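Local structure of endopolygalacturonase (Chondrostereum purpureum, 1K5C) at residues A[33-38]-A[61-66]; A[104-109]-A[127-132]; A[110-115]-A[134-139]; A[162-167]-A[187-192]. The protein probably hydrolyses the alpha-1,4 links between galacturonosyl units within polygalacturonan chains, as an endo-acting member of glycoside hydrolase family 28. One frame throughout, in Å; residues are numbered along the deposited sequence.

Contact 1. Residues A[33-38]-A[61-66]; sequences LVLNPD and FTIDGT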
loop_
_atom_site.group_PDB
_atom_site.type_symbol
_atom_site.label_atom_id
_atom_site.label_comp_id
_atom_site.label_asym_id
_atom_site.label_seq_id
_atom_site.Cartn_x
_atom_site.Cartn_y
_atom_site.Cartn_z
ATOM N N LEU A 33 7.739 11.054 -17.074
ATOM C CA LEU A 33 8.494 9.937 -17.689
ATOM C C LEU A 33 7.517 8.807 -17.890
ATOM O O LEU A 33 7.023 8.242 -16.929
ATOM C CB LEU A 33 9.661 9.577 -16.789
ATOM C CG LEU A 33 10.498 8.359 -17.297
ATOM C CD1 LEU A 33 11.038 8.644 -18.719
ATOM C CD2 LEU A 33 11.639 8.087 -16.346
ATOM N N VAL A 34 7.237 8.517 -19.159
ATOM C CA VAL A 34 6.230 7.510 -19.539
ATOM C C VAL A 34 6.899 6.455 -20.408
ATOM O O VAL A 34 7.482 6.751 -21.435
ATOM C CB VAL A 34 5.081 8.170 -20.301
ATOM C CG1 VAL A 34 4.040 7.136 -20.770
ATOM C CG2 VAL A 34 4.373 9.213 -19.379
ATOM N N LEU A 35 6.782 5.188 -19.967
ATOM C CA LEU A 35 7.325 4.067 -20.718
ATOM C C LEU A 35 6.215 3.098 -21.078
ATOM O O LEU A 35 5.488 2.628 -20.196
ATOM C CB LEU A 35 8.407 3.319 -19.911
ATOM C CG LEU A 35 9.667 4.119 -19.588
ATOM C CD1 LEU A 35 10.480 3.437 -18.492
ATOM C CD2 LEU A 35 10.507 4.352 -20.858
ATOM N N ASN A 36 6.143 2.778 -22.393
ATOM C CA ASN A 36 5.183 1.804 -22.910
ATOM C C ASN A 36 5.973 0.716 -23.643
ATOM O O ASN A 36 6.067 0.737 -24.890
ATOM C CB ASN A 36 4.169 2.457 -23.868
ATOM C CG ASN A 36 3.240 3.374 -23.109
ATOM O OD1 ASN A 36 2.529 2.944 -22.206
ATOM N ND2 ASN A 36 3.229 4.660 -23.452
ATOM N N PRO A 37 6.624 -0.171 -22.911
ATOM C CA PRO A 37 7.543 -1.132 -23.585
ATOM C C PRO A 37 6.768 -2.195 -24.354
ATOM O O PRO A 37 5.606 -2.497 -24.100
ATOM C CB PRO A 37 8.322 -1.762 -22.415
ATOM C CG PRO A 37 7.977 -0.950 -21.209
ATOM C CD PRO A 37 6.631 -0.357 -21.471
ATOM N N ASP A 38 7.512 -2.798 -25.308
ATOM C CA ASP A 38 6.979 -3.952 -26.044
ATOM C C ASP A 38 6.587 -5.069 -25.094
ATOM O O ASP A 38 7.171 -5.247 -23.972
ATOM C CB ASP A 38 8.051 -4.513 -26.979
ATOM C CG ASP A 38 8.357 -3.678 -28.224
ATOM O OD1 ASP A 38 7.890 -2.564 -28.340
ATOM O OD2 ASP A 38 9.085 -4.231 -29.081
ATOM N N PHE A 61 5.848 9.278 -13.074
ATOM C CA PHE A 61 6.417 8.152 -13.815
ATOM C C PHE A 61 5.298 7.160 -14.033
ATOM O O PHE A 61 4.657 6.785 -13.045
ATOM C CB PHE A 61 7.547 7.497 -13.001
ATOM C CG PHE A 61 8.087 6.211 -13.635
ATOM C CD1 PHE A 61 8.983 6.273 -14.659
ATOM C CD2 PHE A 61 7.650 4.956 -13.190
ATOM C CE1 PHE A 61 9.483 5.094 -15.227
ATOM C CE2 PHE A 61 8.181 3.808 -13.738
ATOM C CZ PHE A 61 9.095 3.879 -14.777
ATOM N N THR A 62 5.086 6.736 -15.267
ATOM C CA THR A 62 4.105 5.697 -15.584
ATOM C C THR A 62 4.777 4.642 -16.467
ATOM O O THR A 62 5.366 5.012 -17.491
ATOM C CB THR A 62 2.905 6.261 -16.341
ATOM O OG1 THR A 62 2.275 7.293 -15.560
ATOM C CG2 THR A 62 1.834 5.194 -16.582
ATOM N N ILE A 63 4.617 3.382 -16.102
ATOM C CA ILE A 63 5.044 2.290 -16.978
ATOM C C ILE A 63 3.850 1.364 -17.124
ATOM O O ILE A 63 3.150 1.028 -16.160
ATOM C CB ILE A 63 6.315 1.598 -16.444
ATOM C CG1 ILE A 63 6.796 0.522 -17.457
ATOM C CG2 ILE A 63 6.165 1.033 -15.036
ATOM C CD1 ILE A 63 8.207 0.080 -17.212
ATOM N N ASP A 64 3.579 1.011 -18.396
ATOM C CA ASP A 64 2.400 0.193 -18.737
ATOM C C ASP A 64 2.821 -0.779 -19.800
ATOM O O ASP A 64 3.254 -0.349 -20.882
ATOM C CB ASP A 64 1.288 1.112 -19.220
ATOM C CG ASP A 64 -0.025 0.431 -19.489
ATOM O OD1 ASP A 64 -0.147 -0.766 -19.239
ATOM O OD2 ASP A 64 -0.942 1.151 -19.958
ATOM N N GLY A 65 2.710 -2.076 -19.542
ATOM C CA GLY A 65 3.038 -3.070 -20.565
ATOM C C GLY A 65 2.608 -4.450 -20.053
ATOM O O GLY A 65 2.137 -4.583 -18.921
ATOM N N THR A 66 2.802 -5.432 -20.925
ATOM C CA THR A 66 2.360 -6.797 -20.710
ATOM C C THR A 66 3.602 -7.680 -20.549
ATOM O O THR A 66 4.486 -7.685 -21.398
ATOM C CB THR A 66 1.500 -7.303 -21.872
ATOM O OG1 THR A 66 0.345 -6.455 -21.970
ATOM C CG2 THR A 66 1.066 -8.752 -21.669
HETATM O O HOH W 1 3.574 -4.488 -23.491
HETATM O O HOH W 2 3.419 -0.914 -23.562
#
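Leu33, Val34 and Leu35 pair in parallel with Phe61, Thr62 and Ile63, joining neighbouring rungs of the right-handed parallel beta-helix that is the fold of family 28 polygalacturonases. The strand axes run 4.8 Å apart, only 6° from parallel. Backbone hydrogen bonds form the first kind of contact: Thr62 N gives to Leu33 O, Leu35 N to Thr62 O, and Asp64 N to Leu35 O. The middle one is the straightest, 170° at the hydrogen. Each of these carbonyls also receives a CA-H, as from Val34 CA to Thr62 O, so every acceptor serves two donors.

Apolar packing fills the inner face, which carries Leu33, Leu35, Phe61 and Ile63. Phe61, with CG anti to the backbone N (chi1 173°), swings its ring alongside Leu33, whose CG lies in the ring plane at the edge and whose CD2 is 3.6 Å from Phe61 CD1. Leu35 CD1 approaches obliquely, 3.8 Å from Phe61 CE1. Beyond the two segments, the side chain of Phe61 touches Phe51 and its ring meets that of Phe77. With an alanine in place of Phe61, Leu33 and Leu35 would lose the surface they share, and a gap would probably open in this interior packing. Farther along, Ile63 CG1 lies 4.1 Å from Leu35 CB.

Water takes over where the ladder fails. Pro37 has no N-H to offer, and its CD sits 3.4 Å from Asp64 O. One water donates to both Pro37 O and Asp64 O; a second donates to Pro37 O and accepts from Thr66 N at 2.8 Å.

Contact 2. Residues A[104-109]-A[127-132]; sequences KGSGTY and TDAHLT
Thr132 is gripped by the facing strand through both of its backbone polar atoms: its N gives a hydrogen bond to Gly107 O at 2.9 Å, and its O takes one from Tyr109 N at 2.8 Å. A water adds a third link, donating to Gly107 O while bound to Thr132 OG1. Leu131, equally covered, turns to the inner face. With CG anti to the backbone N (chi1 179°), it sends CD1 obliquely to the Tyr109 ring, 3.7 Å from Tyr109 CE1; Phe70 meets the same ring from outside the pair.

Upstream, both chains turn a corner of the parallel beta-helix, passing from one sheet of the coil to the next, and the ladder bends with them. Gly107 N still reaches His130 O at 3.1 Å. Gly105 suits the corner because at its backbone angles a CB would be jammed against the carbonyl O of Lys104. Its own O accepts Asp128 N at 3.1 Å, but the donor stands 57° above the carbonyl plane, away from the lone pairs.

Next to it, Ser106 OG donates to Asp128 OD1 at 2.6 Å, meeting the carboxylate on its syn side and 20° out of its plane. The same OG also bonds Gly67 N, and Asp128 OD2 pairs with Thr66 OG1, so three coil corners are linked. An alanine at Ser106 would leave Asp128 OD1 and Gly67 N without their common partner, and the carboxylate would probably be freer to turn. Ala129 CB closes in on the serine, 3.6 Å from Ser106 CB.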
loop_
_atom_site.group_PDB
_atom_site.type_symbol
_atom_site.label_atom_id
_atom_site.label_comp_id
_atom_site.label_asym_id
_atom_site.label_seq_id
_atom_site.Cartn_x
_atom_site.Cartn_y
_atom_site.Cartn_z
ATOM N N LYS A 104 1.191 -0.306 -14.421
ATOM C CA LYS A 104 0.017 -0.897 -14.999
ATOM C C LYS A 104 0.412 -2.109 -15.850
ATOM O O LYS A 104 1.533 -2.154 -16.395
ATOM C CB LYS A 104 -0.705 0.116 -15.940
ATOM C CG LYS A 104 -1.109 1.393 -15.309
ATOM C CD LYS A 104 -1.959 2.191 -16.276
ATOM C CE LYS A 104 -1.709 3.640 -16.280
ATOM N NZ LYS A 104 -2.709 4.161 -17.276
ATOM N N GLY A 105 -0.535 -3.004 -16.061
ATOM C CA GLY A 105 -0.343 -4.132 -16.969
ATOM C C GLY A 105 0.053 -5.386 -16.178
ATOM O O GLY A 105 -0.662 -5.814 -15.284
ATOM N N SER A 106 1.195 -5.976 -16.538
ATOM C CA SER A 106 1.606 -7.228 -15.900
ATOM C C SER A 106 3.124 -7.375 -16.036
ATOM O O SER A 106 3.790 -6.668 -16.774
ATOM C CB SER A 106 0.897 -8.433 -16.527
ATOM O OG SER A 106 1.066 -8.424 -17.973
ATOM N N GLY A 107 3.637 -8.373 -15.310
ATOM C CA GLY A 107 5.050 -8.685 -15.305
ATOM C C GLY A 107 5.610 -8.755 -13.901
ATOM O O GLY A 107 4.881 -9.035 -12.939
ATOM N N THR A 108 6.906 -8.495 -13.797
ATOM C CA THR A 108 7.669 -8.612 -12.556
ATOM C C THR A 108 8.593 -7.418 -12.444
ATOM O O THR A 108 9.369 -7.166 -13.373
ATOM C CB THR A 108 8.495 -9.918 -12.516
ATOM O OG1 THR A 108 7.600 -11.017 -12.677
ATOM C CG2 THR A 108 9.218 -10.120 -11.215
ATOM N N TYR A 109 8.492 -6.693 -11.338
ATOM C CA TYR A 109 9.250 -5.482 -11.056
ATOM C C TYR A 109 10.098 -5.746 -9.832
ATOM O O TYR A 109 9.555 -6.069 -8.763
ATOM C CB TYR A 109 8.294 -4.284 -10.783
ATOM C CG TYR A 109 7.621 -3.822 -12.070
ATOM C CD1 TYR A 109 6.653 -4.547 -12.716
ATOM C CD2 TYR A 109 8.094 -2.645 -12.678
ATOM C CE1 TYR A 109 6.098 -4.114 -13.934
ATOM C CE2 TYR A 109 7.559 -2.223 -13.890
ATOM C CZ TYR A 109 6.559 -2.946 -14.512
ATOM O OH TYR A 109 6.069 -2.495 -15.706
ATOM N N THR A 127 -4.405 -4.215 -13.998
ATOM C CA THR A 127 -3.545 -5.278 -14.556
ATOM C C THR A 127 -4.274 -5.998 -15.725
ATOM O O THR A 127 -5.483 -5.955 -15.861
ATOM C CB THR A 127 -3.163 -6.329 -13.495
ATOM O OG1 THR A 127 -4.439 -6.841 -13.007
ATOM C CG2 THR A 127 -2.372 -5.726 -12.367
ATOM N N ASP A 128 -3.422 -6.668 -16.531
ATOM C CA ASP A 128 -3.939 -7.529 -17.603
ATOM C C ASP A 128 -3.508 -8.964 -17.427
ATOM O O ASP A 128 -3.862 -9.798 -18.318
ATOM C CB ASP A 128 -3.554 -6.999 -18.996
ATOM C CG ASP A 128 -2.080 -7.065 -19.312
ATOM O OD1 ASP A 128 -1.251 -7.228 -18.396
ATOM O OD2 ASP A 128 -1.781 -7.012 -20.540
ATOM N N ALA A 129 -2.820 -9.303 -16.377
ATOM C CA ALA A 129 -2.304 -10.631 -16.053
ATOM C C ALA A 129 -1.590 -10.467 -14.705
ATOM O O ALA A 129 -1.677 -9.390 -14.092
ATOM C CB ALA A 129 -1.379 -11.201 -17.114
ATOM N N HIS A 130 -0.868 -11.482 -14.231
ATOM C CA HIS A 130 -0.289 -11.319 -12.897
ATOM C C HIS A 130 0.785 -10.230 -12.898
ATOM O O HIS A 130 1.581 -10.094 -13.833
ATOM C CB HIS A 130 0.328 -12.647 -12.431
ATOM C CG HIS A 130 0.364 -12.707 -10.905
ATOM N ND1 HIS A 130 -0.724 -13.263 -10.246
ATOM C CD2 HIS A 130 1.016 -12.181 -9.915
ATOM C CE1 HIS A 130 -0.649 -13.218 -8.940
ATOM N NE2 HIS A 130 0.479 -12.537 -8.731
ATOM N N LEU A 131 0.811 -9.448 -11.814
ATOM C CA LEU A 131 1.793 -8.390 -11.602
ATOM C C LEU A 131 2.464 -8.613 -10.254
ATOM O O LEU A 131 1.757 -8.661 -9.233
ATOM C CB LEU A 131 1.089 -7.022 -11.698
ATOM C CG LEU A 131 2.024 -5.823 -11.467
ATOM C CD1 LEU A 131 3.095 -5.705 -12.560
ATOM C CD2 LEU A 131 1.187 -4.551 -11.473
ATOM N N THR A 132 3.786 -8.740 -10.272
ATOM C CA THR A 132 4.563 -8.987 -9.072
ATOM C C THR A 132 5.520 -7.847 -8.853
ATOM O O THR A 132 6.281 -7.481 -9.778
ATOM C CB THR A 132 5.365 -10.297 -9.183
ATOM O OG1 THR A 132 4.403 -11.364 -9.324
ATOM C CG2 THR A 132 6.190 -10.569 -7.937
HETATM O O HOH W 3 3.844 -11.550 -11.981
#

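Contact 3. Residues A[110-115]-A[134-139]; sequences KKFEVL and DGITVD
Lys110 to Leu115 and Asp134 to Asp139 form a parallel strand pairing with a matched interruption, on adjacent coils of the beta-helix. Four backbone hydrogen bonds hold it. Lys111 N reaches Asp134 O before the break; after it Thr137 N gives to Phe112 O, Val114 N to Thr137 O at 2.8 Å, and Asp139 N to Val114 O. At the break itself Lys111 and Gly135 both adopt left-handed backbone angles, so the two coils bend together. Gly135 fits there, since a CB would crowd Lys111 CD.

Just past the bend lies the apolar core of the contact. Phe112 CG sits between its backbone N and carbonyl carbon (chi1 61°), which brings the ring beside Ile136. Ile136 CG1 lies over one ring face, 4.0 Å from the centroid and 14° off the normal, a CH-pi contact, while CD1 of Ile136 comes 3.6 Å from Phe112 CZ. Phe77 meets the same aromatic ring edge-to-face.

On the outer face Glu113 and Asp139 run side by side, with OE2 of Glu113 and OD2 of Asp139 4.3 Å apart. A water bridges them, donating to Glu113 OE2 at 2.8 Å and to Asp139 OD2 at 2.6 Å, and Asp139 OD1 bonds Phe141 N. Two neighbouring carboxylates would tend to raise each other's proton affinity, and the water, by giving one hydrogen to each, probably eases that repulsion.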
loop_
_atom_site.group_PDB
_atom_site.type_symbol
_atom_site.label_atom_id
_atom_site.label_comp_id
_atom_site.label_asym_id
_atom_site.label_seq_id
_atom_site.Cartn_x
_atom_site.Cartn_y
_atom_site.Cartn_z
ATOM N N LYS A 110 11.432 -5.582 -9.972
ATOM C CA LYS A 110 12.324 -5.975 -8.868
ATOM C C LYS A 110 13.347 -4.918 -8.530
ATOM O O LYS A 110 13.915 -4.250 -9.389
ATOM C CB LYS A 110 13.118 -7.254 -9.331
ATOM C CG LYS A 110 12.243 -8.425 -9.733
ATOM C CD LYS A 110 12.884 -9.437 -10.665
ATOM C CE LYS A 110 12.949 -8.867 -12.155
ATOM N NZ LYS A 110 13.503 -10.031 -12.951
ATOM N N LYS A 111 13.653 -4.842 -7.221
ATOM C CA LYS A 111 14.930 -4.286 -6.734
ATOM C C LYS A 111 15.187 -2.880 -7.200
ATOM O O LYS A 111 16.196 -2.522 -7.806
ATOM C CB LYS A 111 16.086 -5.223 -7.124
ATOM C CG LYS A 111 16.058 -6.547 -6.347
ATOM C CD LYS A 111 16.471 -6.324 -4.887
ATOM C CE LYS A 111 16.689 -7.578 -4.105
ATOM N NZ LYS A 111 17.298 -7.115 -2.799
ATOM N N PHE A 112 14.213 -1.981 -6.889
ATOM C CA PHE A 112 14.498 -0.542 -6.973
ATOM C C PHE A 112 13.910 0.123 -5.738
ATOM O O PHE A 112 13.150 -0.480 -4.964
ATOM C CB PHE A 112 13.985 0.085 -8.278
ATOM C CG PHE A 112 12.494 -0.023 -8.478
ATOM C CD1 PHE A 112 11.634 0.921 -7.944
ATOM C CD2 PHE A 112 11.991 -1.088 -9.252
ATOM C CE1 PHE A 112 10.261 0.845 -8.203
ATOM C CE2 PHE A 112 10.643 -1.175 -9.497
ATOM C CZ PHE A 112 9.771 -0.225 -8.958
ATOM N N GLU A 113 14.267 1.398 -5.591
ATOM C CA GLU A 113 13.838 2.195 -4.437
ATOM C C GLU A 113 13.127 3.444 -4.929
ATOM O O GLU A 113 13.565 4.090 -5.883
ATOM C CB GLU A 113 15.062 2.600 -3.609
ATOM C CG GLU A 113 14.744 3.618 -2.500
ATOM C CD GLU A 113 15.906 3.836 -1.592
ATOM O OE1 GLU A 113 16.430 2.915 -0.999
ATOM O OE2 GLU A 113 16.242 4.989 -1.378
ATOM N N VAL A 114 12.035 3.765 -4.255
ATOM C CA VAL A 114 11.405 5.080 -4.336
ATOM C C VAL A 114 11.853 5.845 -3.102
ATOM O O VAL A 114 11.596 5.385 -1.984
ATOM C CB VAL A 114 9.868 4.934 -4.395
ATOM C CG1 VAL A 114 9.226 6.289 -4.258
ATOM C CG2 VAL A 114 9.491 4.193 -5.698
ATOM N N LEU A 115 12.535 6.957 -3.325
ATOM C CA LEU A 115 13.091 7.765 -2.234
ATOM C C LEU A 115 12.298 9.081 -2.148
ATOM O O LEU A 115 12.205 9.835 -3.139
ATOM C CB LEU A 115 14.554 8.063 -2.532
ATOM C CG LEU A 115 15.255 9.017 -1.551
ATOM C CD1 LEU A 115 15.345 8.410 -0.125
ATOM C CD2 LEU A 115 16.657 9.342 -2.045
ATOM N N ASP A 134 8.647 -7.008 -6.282
ATOM C CA ASP A 134 9.496 -7.860 -5.442
ATOM C C ASP A 134 10.755 -7.116 -5.074
ATOM O O ASP A 134 11.527 -6.714 -5.958
ATOM C CB ASP A 134 9.776 -9.167 -6.229
ATOM C CG ASP A 134 10.527 -10.221 -5.428
ATOM O OD1 ASP A 134 11.117 -9.912 -4.392
ATOM O OD2 ASP A 134 10.426 -11.399 -5.847
ATOM N N GLY A 135 10.972 -6.891 -3.782
ATOM C CA GLY A 135 12.246 -6.297 -3.355
ATOM C C GLY A 135 12.333 -4.809 -3.625
ATOM O O GLY A 135 13.434 -4.304 -3.836
ATOM N N ILE A 136 11.198 -4.118 -3.561
ATOM C CA ILE A 136 11.129 -2.669 -3.725
ATOM C C ILE A 136 11.173 -2.020 -2.342
ATOM O O ILE A 136 10.494 -2.470 -1.425
ATOM C CB ILE A 136 9.884 -2.288 -4.520
ATOM C CG1 ILE A 136 10.081 -2.860 -6.002
ATOM C CG2 ILE A 136 9.661 -0.771 -4.564
ATOM C CD1 ILE A 136 8.752 -2.800 -6.691
ATOM N N THR A 137 11.959 -0.941 -2.252
ATOM C CA THR A 137 11.992 -0.148 -1.021
ATOM C C THR A 137 11.308 1.196 -1.272
ATOM O O THR A 137 11.696 1.893 -2.238
ATOM C CB THR A 137 13.430 0.094 -0.561
ATOM O OG1 THR A 137 14.032 -1.171 -0.263
ATOM C CG2 THR A 137 13.515 0.990 0.657
ATOM N N VAL A 138 10.360 1.566 -0.431
ATOM C CA VAL A 138 9.831 2.942 -0.396
ATOM C C VAL A 138 10.473 3.565 0.849
ATOM O O VAL A 138 10.074 3.254 1.983
ATOM C CB VAL A 138 8.294 2.989 -0.335
ATOM C CG1 VAL A 138 7.850 4.444 -0.165
ATOM C CG2 VAL A 138 7.722 2.359 -1.596
ATOM N N ASP A 139 11.497 4.390 0.626
ATOM C CA ASP A 139 12.189 5.051 1.722
ATOM C C ASP A 139 11.711 6.504 1.788
ATOM O O ASP A 139 12.233 7.377 1.096
ATOM C CB ASP A 139 13.705 4.993 1.572
ATOM C CG ASP A 139 14.409 5.604 2.743
ATOM O OD1 ASP A 139 13.768 6.313 3.550
ATOM O OD2 ASP A 139 15.645 5.369 2.881
HETATM O O HOH W 4 17.542 5.189 1.121
#

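Contact 4. Residues A[162-167]-A[187-192]; sequences VTIQNC and ENNQCS
The side-chain amide of Asn189 meets backbone groups of 162-167 with both of its ends. With CG of Asn189 anti to the carbonyl carbon (chi1 -57°), the amide reaches back to the neighbouring coil. ND2 gives a nearly straight hydrogen bond (173° at the hydrogen) to Ile164 O at 3.1 Å, and OD1 accepts Cys167 N at 2.8 Å. Ile164 O lies in the amide plane of Asn189, yet ND2 stands 48° above the Ile164 carbonyl plane; the in-plane approach to that oxygen belongs to Glu187 N, at 2.9 Å. Two donors therefore hold one carbonyl, and the two bonds fix how the amide is turned.

Around this, the backbones keep the chains together. Asn166 N reaches Glu187 O, and Gln190 N gives to Cys167 O at 2.8 Å. Asn166 and Asn188 both take left-handed backbone angles, so the coils bend in step and bring Asn189 opposite Cys167. A water donates to Gln165 OE1 at 2.6 Å and to Glu187 OE1 at 2.7 Å; another donates to Cys167 O and Asn188 O and accepts from Gln190 NE2.

Farther out, Asp134 of the preceding coil receives both Gln165 NE2 and Asn166 ND2, Arg185 forms a salt bridge with Glu187, and Cys191 is tied to Cys175 by a disulfide. A buried asparagine that bonds the backbone at a bend and touches another, Asn216, in the next coil is consistent with the asparagine ladders of pectate-lyase-like parallel beta-helices.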
loop_
_atom_site.group_PDB
_atom_site.type_symbol
_atom_site.label_atom_id
_atom_site.label_comp_id
_atom_site.label_asym_id
_atom_site.label_seq_id
_atom_site.Cartn_x
_atom_site.Cartn_y
_atom_site.Cartn_z
ATOM N N VAL A 162 -2.342 -9.407 -8.111
ATOM C CA VAL A 162 -1.111 -8.719 -7.700
ATOM C C VAL A 162 -0.434 -9.456 -6.561
ATOM O O VAL A 162 -1.110 -9.899 -5.609
ATOM C CB VAL A 162 -1.488 -7.279 -7.251
ATOM C CG1 VAL A 162 -0.305 -6.605 -6.531
ATOM C CG2 VAL A 162 -1.932 -6.459 -8.437
ATOM N N THR A 163 0.902 -9.539 -6.624
ATOM C CA THR A 163 1.701 -9.996 -5.517
ATOM C C THR A 163 2.752 -8.928 -5.210
ATOM O O THR A 163 3.452 -8.503 -6.139
ATOM C CB THR A 163 2.405 -11.336 -5.846
ATOM O OG1 THR A 163 1.352 -12.270 -6.068
ATOM C CG2 THR A 163 3.342 -11.789 -4.704
ATOM N N ILE A 164 2.858 -8.515 -3.945
ATOM C CA ILE A 164 3.870 -7.594 -3.487
ATOM C C ILE A 164 4.625 -8.320 -2.378
ATOM O O ILE A 164 3.992 -8.702 -1.362
ATOM C CB ILE A 164 3.235 -6.267 -2.990
ATOM C CG1 ILE A 164 2.568 -5.561 -4.193
ATOM C CG2 ILE A 164 4.269 -5.400 -2.284
ATOM C CD1 ILE A 164 1.633 -4.432 -3.803
ATOM N N GLN A 165 5.924 -8.558 -2.598
ATOM C CA GLN A 165 6.664 -9.432 -1.666
ATOM C C GLN A 165 8.066 -8.882 -1.493
ATOM O O GLN A 165 8.655 -8.257 -2.406
ATOM C CB GLN A 165 6.703 -10.876 -2.142
ATOM C CG GLN A 165 7.340 -11.064 -3.530
ATOM C CD GLN A 165 7.226 -12.508 -4.036
ATOM O OE1 GLN A 165 6.322 -13.224 -3.689
ATOM N NE2 GLN A 165 8.181 -12.866 -4.918
ATOM N N ASN A 166 8.642 -9.171 -0.298
ATOM C CA ASN A 166 10.042 -8.841 -0.036
ATOM C C ASN A 166 10.306 -7.324 -0.132
ATOM O O ASN A 166 11.462 -6.928 -0.346
ATOM C CB ASN A 166 11.054 -9.584 -0.943
ATOM C CG ASN A 166 10.789 -11.067 -0.921
ATOM O OD1 ASN A 166 10.587 -11.669 0.126
ATOM N ND2 ASN A 166 10.791 -11.682 -2.103
ATOM N N CYS A 167 9.302 -6.502 0.097
ATOM C CA CYS A 167 9.455 -5.043 0.015
ATOM C C CYS A 167 9.667 -4.450 1.400
ATOM O O CYS A 167 9.413 -5.101 2.448
ATOM C CB CYS A 167 8.219 -4.450 -0.658
ATOM S SG CYS A 167 8.040 -4.896 -2.406
ATOM N N GLU A 187 3.205 -10.368 0.923
ATOM C CA GLU A 187 3.928 -11.406 1.642
ATOM C C GLU A 187 5.393 -11.008 1.907
ATOM O O GLU A 187 6.119 -10.549 1.028
ATOM C CB GLU A 187 3.896 -12.735 0.851
ATOM C CG GLU A 187 4.581 -13.876 1.587
ATOM C CD GLU A 187 4.225 -15.253 1.059
ATOM O OE1 GLU A 187 3.803 -15.393 -0.094
ATOM O OE2 GLU A 187 4.427 -16.227 1.835
ATOM N N ASN A 188 5.825 -11.258 3.156
ATOM C CA ASN A 188 7.251 -11.124 3.530
ATOM C C ASN A 188 7.760 -9.713 3.294
ATOM O O ASN A 188 8.918 -9.517 2.871
ATOM C CB ASN A 188 8.110 -12.170 2.811
ATOM C CG ASN A 188 7.792 -13.592 3.226
ATOM O OD1 ASN A 188 7.067 -13.840 4.208
ATOM N ND2 ASN A 188 8.259 -14.566 2.481
ATOM N N ASN A 189 6.938 -8.719 3.646
ATOM C CA ASN A 189 7.325 -7.316 3.582
ATOM C C ASN A 189 7.630 -6.766 4.990
ATOM O O ASN A 189 7.199 -7.364 5.975
ATOM C CB ASN A 189 6.183 -6.485 2.936
ATOM C CG ASN A 189 5.862 -7.026 1.582
ATOM O OD1 ASN A 189 6.601 -6.893 0.618
ATOM N ND2 ASN A 189 4.695 -7.659 1.475
ATOM N N GLN A 190 8.336 -5.644 5.023
ATOM C CA GLN A 190 8.666 -4.960 6.283
ATOM C C GLN A 190 8.124 -3.528 6.218
ATOM O O GLN A 190 8.464 -2.789 5.270
ATOM C CB GLN A 190 10.172 -4.915 6.463
ATOM C CG GLN A 190 10.743 -6.327 6.713
ATOM C CD GLN A 190 12.233 -6.179 6.606
ATOM O OE1 GLN A 190 12.893 -5.497 7.390
ATOM N NE2 GLN A 190 12.733 -6.864 5.606
ATOM N N CYS A 191 7.311 -3.156 7.187
ATOM C CA CYS A 191 6.655 -1.866 7.273
ATOM C C CYS A 191 7.046 -1.161 8.543
ATOM O O CYS A 191 6.911 -1.775 9.612
ATOM C CB CYS A 191 5.115 -2.093 7.294
ATOM S SG CYS A 191 4.412 -2.967 5.901
ATOM N N SER A 192 7.473 0.103 8.477
ATOM C CA SER A 192 7.771 0.838 9.709
ATOM C C SER A 192 7.387 2.303 9.536
ATOM O O SER A 192 7.410 2.862 8.429
ATOM C CB SER A 192 9.242 0.714 10.102
ATOM O OG SER A 192 10.070 1.241 9.098
HETATM O O HOH W 5 4.186 -14.108 -2.463
HETATM O O HOH W 6 11.782 -10.995 2.635
HETATM O O HOH W 7 10.955 -7.433 3.262
#

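In the fold
From the N terminus, contact 1 comes first, closing the loop between strands 33-35 and 61-65 near the start of the beta-helix. Contacts 2 and 3 follow and cross: 104-109 leads through a corner into strand 108-115, and 127-132 likewise into strand 130-139, so the two contacts share both strands, with a probable hydrogen bond from Asp134 N to Tyr109 O between them. Contact 4 follows in series and closes the loop from strand 162-170 to strand 190-192. Neighbours touch along the way: contact 1 meets contact 2 at Gly65 O and Ser106 N, and strand 162-170 lies beside 130-139, joining contact 4 to both contacts 2 and 3.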